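PDB 6WW3: SUMO1 linked HERC2 ZZ domain (Small ubiquitin-related modifier 1,E3 ubiquitin-protein ligase HERC2) from Homo sapiens, which carries a ZZ zinc finger of the E3 ubiquitin ligase HERC2 that binds histone H3 and the tail of SUMO1, here fused to it. Local coordinates for residues Gln3-Val11 with Phe19-Lys27. Numbering follows the deposited sequence.
Sequences QEAKIHPGV and FPINGSRFK
One face of the His8 imidazole takes Arg25 CB over its middle, 3.5 Å from the ring centroid, in a CH-pi contact. At the ring edge, His8 NE2 gives a hydrogen bond to Gly23 O at 2.7 Å, with the acceptor only 2° out of the ring plane, while ND1 shares a water with Arg25 NH1. With CG anti to the carbonyl carbon (chi1 -56°), the ring edge swings to Gly23 O. Were this histidine an alanine, Gly23 O would probably lose its imidazole donor and Arg25 CB the ring face it rests on.

Beside this packed centre, Val11 sends CG1 to Ile21 CD1 (3.7 Å), and its CG2 rests over one face of the Arg25 guanidinium. The weakly bonded strands 7-8 and 21-22 run antiparallel, with Ile7 facing Asn22 as a non-hydrogen-bonded pair. Ile21 O accepts from His8 N at 2.8 Å, and Val11 O from Ile21 N at 3.0 Å.

The Glu4 end is more open to solvent. Here the SUMO1-derived residues meet the zinc finger within one engineered chain: Asn22 ND2 bonds Glu4 O in the carbonyl plane at 3.1 Å and makes a weak, bent bond to Glu4 OE2, and a water links that carboxylate to Asn22 O. Inward of this, buried Gly23 N donates to Lys6 O at 2.8 Å.

Ile21 packs against the residues of the zinc site formed by Cys13, Cys16, Cys37 and Cys40 and, with Val11, touches Asp35 of strand 35-36, whose carboxylate forms a salt bridge with Arg25 NE. Beyond Gly23 the chain enters strand 25-28, the middle strand between 35-36 and 52-55.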
loop_
_atom_site.group_PDB
_atom_site.type_symbol
_atom_site.label_atom_id
_atom_site.label_comp_id
_atom_site.label_asym_id
_atom_site.label_seq_id
_atom_site.Cartn_x
_atom_site.Cartn_y
_atom_site.Cartn_z
ATOM N N GLN A 3 -1.213 -5.392 -13.295
ATOM C CA GLN A 3 -1.487 -4.912 -11.945
ATOM C C GLN A 3 -0.797 -3.582 -11.696
ATOM O O GLN A 3 -1.360 -2.705 -11.033
ATOM C CB GLN A 3 -1.028 -5.950 -10.917
ATOM C CG GLN A 3 -1.055 -5.489 -9.457
ATOM C CD GLN A 3 -2.458 -5.154 -8.981
ATOM O OE1 GLN A 3 -2.701 -4.075 -8.458
ATOM N NE2 GLN A 3 -3.379 -6.073 -9.169
ATOM N N GLU A 4 0.402 -3.399 -12.266
ATOM C CA GLU A 4 1.171 -2.174 -12.074
ATOM C C GLU A 4 0.434 -0.951 -12.602
ATOM O O GLU A 4 0.677 0.159 -12.118
ATOM C CB GLU A 4 2.543 -2.311 -12.744
ATOM C CG GLU A 4 3.461 -1.084 -12.589
ATOM C CD GLU A 4 4.065 -0.967 -11.195
ATOM O OE1 GLU A 4 3.998 -1.950 -10.422
ATOM O OE2 GLU A 4 4.607 0.107 -10.860
ATOM N N ALA A 5 -0.475 -1.136 -13.564
ATOM C CA ALA A 5 -1.273 -0.041 -14.102
ATOM C C ALA A 5 -2.423 0.380 -13.193
ATOM O O ALA A 5 -2.932 1.496 -13.350
ATOM C CB ALA A 5 -1.839 -0.423 -15.473
ATOM N N LYS A 6 -2.855 -0.477 -12.268
ATOM C CA LYS A 6 -3.924 -0.116 -11.347
ATOM C C LYS A 6 -3.473 1.030 -10.455
ATOM O O LYS A 6 -2.358 1.026 -9.942
ATOM C CB LYS A 6 -4.289 -1.297 -10.440
ATOM C CG LYS A 6 -4.707 -2.610 -11.086
ATOM C CD LYS A 6 -5.933 -2.536 -11.978
ATOM C CE LYS A 6 -6.204 -3.940 -12.547
ATOM N NZ LYS A 6 -7.062 -3.958 -13.766
ATOM N N ILE A 7 -4.349 2.006 -10.245
ATOM C CA ILE A 7 -4.066 3.073 -9.294
ATOM C C ILE A 7 -5.129 3.049 -8.203
ATOM O O ILE A 7 -6.260 2.605 -8.411
ATOM C CB ILE A 7 -3.989 4.477 -9.944
ATOM C CG1 ILE A 7 -5.373 4.962 -10.363
ATOM C CG2 ILE A 7 -3.022 4.484 -11.128
ATOM C CD1 ILE A 7 -5.571 6.433 -10.129
ATOM N N HIS A 8 -4.754 3.538 -7.024
ATOM C CA HIS A 8 -5.667 3.677 -5.896
ATOM C C HIS A 8 -5.857 5.161 -5.612
ATOM O O HIS A 8 -5.076 5.766 -4.857
ATOM C CB HIS A 8 -5.108 2.941 -4.686
ATOM C CG HIS A 8 -4.831 1.500 -4.956
ATOM N ND1 HIS A 8 -5.719 0.500 -4.630
ATOM C CD2 HIS A 8 -3.777 0.891 -5.548
ATOM C CE1 HIS A 8 -5.214 -0.668 -4.988
ATOM N NE2 HIS A 8 -4.035 -0.460 -5.544
ATOM N N PRO A 9 -6.852 5.798 -6.219
ATOM C CA PRO A 9 -6.989 7.251 -6.086
ATOM C C PRO A 9 -7.082 7.660 -4.625
ATOM O O PRO A 9 -7.704 6.979 -3.806
ATOM C CB PRO A 9 -8.296 7.557 -6.836
ATOM C CG PRO A 9 -8.506 6.390 -7.738
ATOM C CD PRO A 9 -7.931 5.205 -7.026
ATOM N N GLY A 10 -6.418 8.763 -4.299
ATOM C CA GLY A 10 -6.456 9.301 -2.955
ATOM C C GLY A 10 -5.587 8.596 -1.936
ATOM O O GLY A 10 -5.592 9.001 -0.769
ATOM N N VAL A 11 -4.814 7.587 -2.335
ATOM C CA VAL A 11 -4.009 6.794 -1.406
ATOM C C VAL A 11 -2.547 7.167 -1.613
ATOM O O VAL A 11 -2.014 7.030 -2.724
ATOM C CB VAL A 11 -4.237 5.286 -1.606
ATOM C CG1 VAL A 11 -3.442 4.475 -0.578
ATOM C CG2 VAL A 11 -5.704 4.964 -1.507
ATOM N N PHE A 19 1.987 8.858 -5.007
ATOM C CA PHE A 19 0.581 9.278 -5.022
ATOM C C PHE A 19 0.043 9.523 -6.430
ATOM O O PHE A 19 0.575 10.352 -7.160
ATOM C CB PHE A 19 0.382 10.553 -4.205
ATOM C CG PHE A 19 -1.037 11.041 -4.189
ATOM C CD1 PHE A 19 -1.953 10.511 -3.295
ATOM C CD2 PHE A 19 -1.467 11.987 -5.095
ATOM C CE1 PHE A 19 -3.264 10.954 -3.287
ATOM C CE2 PHE A 19 -2.785 12.414 -5.100
ATOM C CZ PHE A 19 -3.679 11.898 -4.192
ATOM N N PRO A 20 -1.026 8.810 -6.809
ATOM C CA PRO A 20 -1.666 7.742 -6.035
ATOM C C PRO A 20 -0.816 6.487 -6.093
ATOM O O PRO A 20 0.041 6.412 -6.988
ATOM C CB PRO A 20 -2.990 7.516 -6.769
ATOM C CG PRO A 20 -2.639 7.832 -8.208
ATOM C CD PRO A 20 -1.680 9.007 -8.114
ATOM N N ILE A 21 -0.999 5.547 -5.158
ATOM C CA ILE A 21 -0.310 4.268 -5.275
ATOM C C ILE A 21 -0.726 3.607 -6.584
ATOM O O ILE A 21 -1.920 3.515 -6.901
ATOM C CB ILE A 21 -0.625 3.364 -4.071
ATOM C CG1 ILE A 21 -0.102 3.984 -2.767
ATOM C CG2 ILE A 21 -0.020 1.951 -4.274
ATOM C CD1 ILE A 21 -0.154 3.056 -1.589
ATOM N N ASN A 22 0.259 3.148 -7.356
ATOM C CA ASN A 22 -0.025 2.260 -8.470
ATOM C C ASN A 22 0.468 0.853 -8.126
ATOM O O ASN A 22 1.383 0.684 -7.324
ATOM C CB ASN A 22 0.588 2.770 -9.787
ATOM C CG ASN A 22 2.105 2.755 -9.787
ATOM O OD1 ASN A 22 2.743 3.649 -9.245
ATOM N ND2 ASN A 22 2.688 1.722 -10.376
ATOM N N GLY A 23 -0.185 -0.154 -8.701
ATOM C CA GLY A 23 0.049 -1.533 -8.324
ATOM C C GLY A 23 -0.798 -1.953 -7.136
ATOM O O GLY A 23 -1.837 -1.356 -6.832
ATOM N N SER A 24 -0.350 -3.014 -6.458
ATOM C CA SER A 24 -1.059 -3.469 -5.269
ATOM C C SER A 24 -0.799 -2.523 -4.105
ATOM O O SER A 24 0.314 -2.025 -3.917
ATOM C CB SER A 24 -0.663 -4.895 -4.879
ATOM O OG SER A 24 -1.096 -5.841 -5.845
ATOM N N ARG A 25 -1.845 -2.280 -3.326
ATOM C CA ARG A 25 -1.805 -1.418 -2.155
ATOM C C ARG A 25 -1.792 -2.275 -0.894
ATOM O O ARG A 25 -2.541 -3.246 -0.785
ATOM C CB ARG A 25 -3.029 -0.494 -2.161
ATOM C CG ARG A 25 -3.382 0.132 -0.838
ATOM C CD ARG A 25 -4.775 0.747 -0.854
ATOM N NE ARG A 25 -5.057 1.422 0.412
ATOM C CZ ARG A 25 -6.238 1.894 0.791
ATOM N NH1 ARG A 25 -7.296 1.774 0.006
ATOM N NH2 ARG A 25 -6.354 2.490 1.975
ATOM N N PHE A 26 -0.947 -1.918 0.064
ATOM C CA PHE A 26 -0.857 -2.664 1.318
ATOM C C PHE A 26 -1.243 -1.746 2.473
ATOM O O PHE A 26 -0.460 -0.877 2.868
ATOM C CB PHE A 26 0.540 -3.252 1.515
ATOM C CG PHE A 26 0.891 -4.306 0.500
ATOM C CD1 PHE A 26 0.698 -5.652 0.788
ATOM C CD2 PHE A 26 1.366 -3.949 -0.759
ATOM C CE1 PHE A 26 0.999 -6.626 -0.154
ATOM C CE2 PHE A 26 1.666 -4.917 -1.706
ATOM C CZ PHE A 26 1.486 -6.259 -1.392
ATOM N N LYS A 27 -2.437 -1.959 3.031
ATOM C CA LYS A 27 -2.941 -1.144 4.133
ATOM C C LYS A 27 -2.662 -1.833 5.465
ATOM O O LYS A 27 -3.009 -3.001 5.651
ATOM C CB LYS A 27 -4.442 -0.887 3.987
ATOM C CG LYS A 27 -5.021 -0.061 5.163
ATOM C CD LYS A 27 -6.486 0.315 4.937
ATOM C CE LYS A 27 -7.109 1.000 6.156
ATOM N NZ LYS A 27 -6.347 2.192 6.643
HETATM O O HOH W 1 4.268 0.446 -7.735
HETATM O O HOH W 2 -7.567 1.346 -2.593
#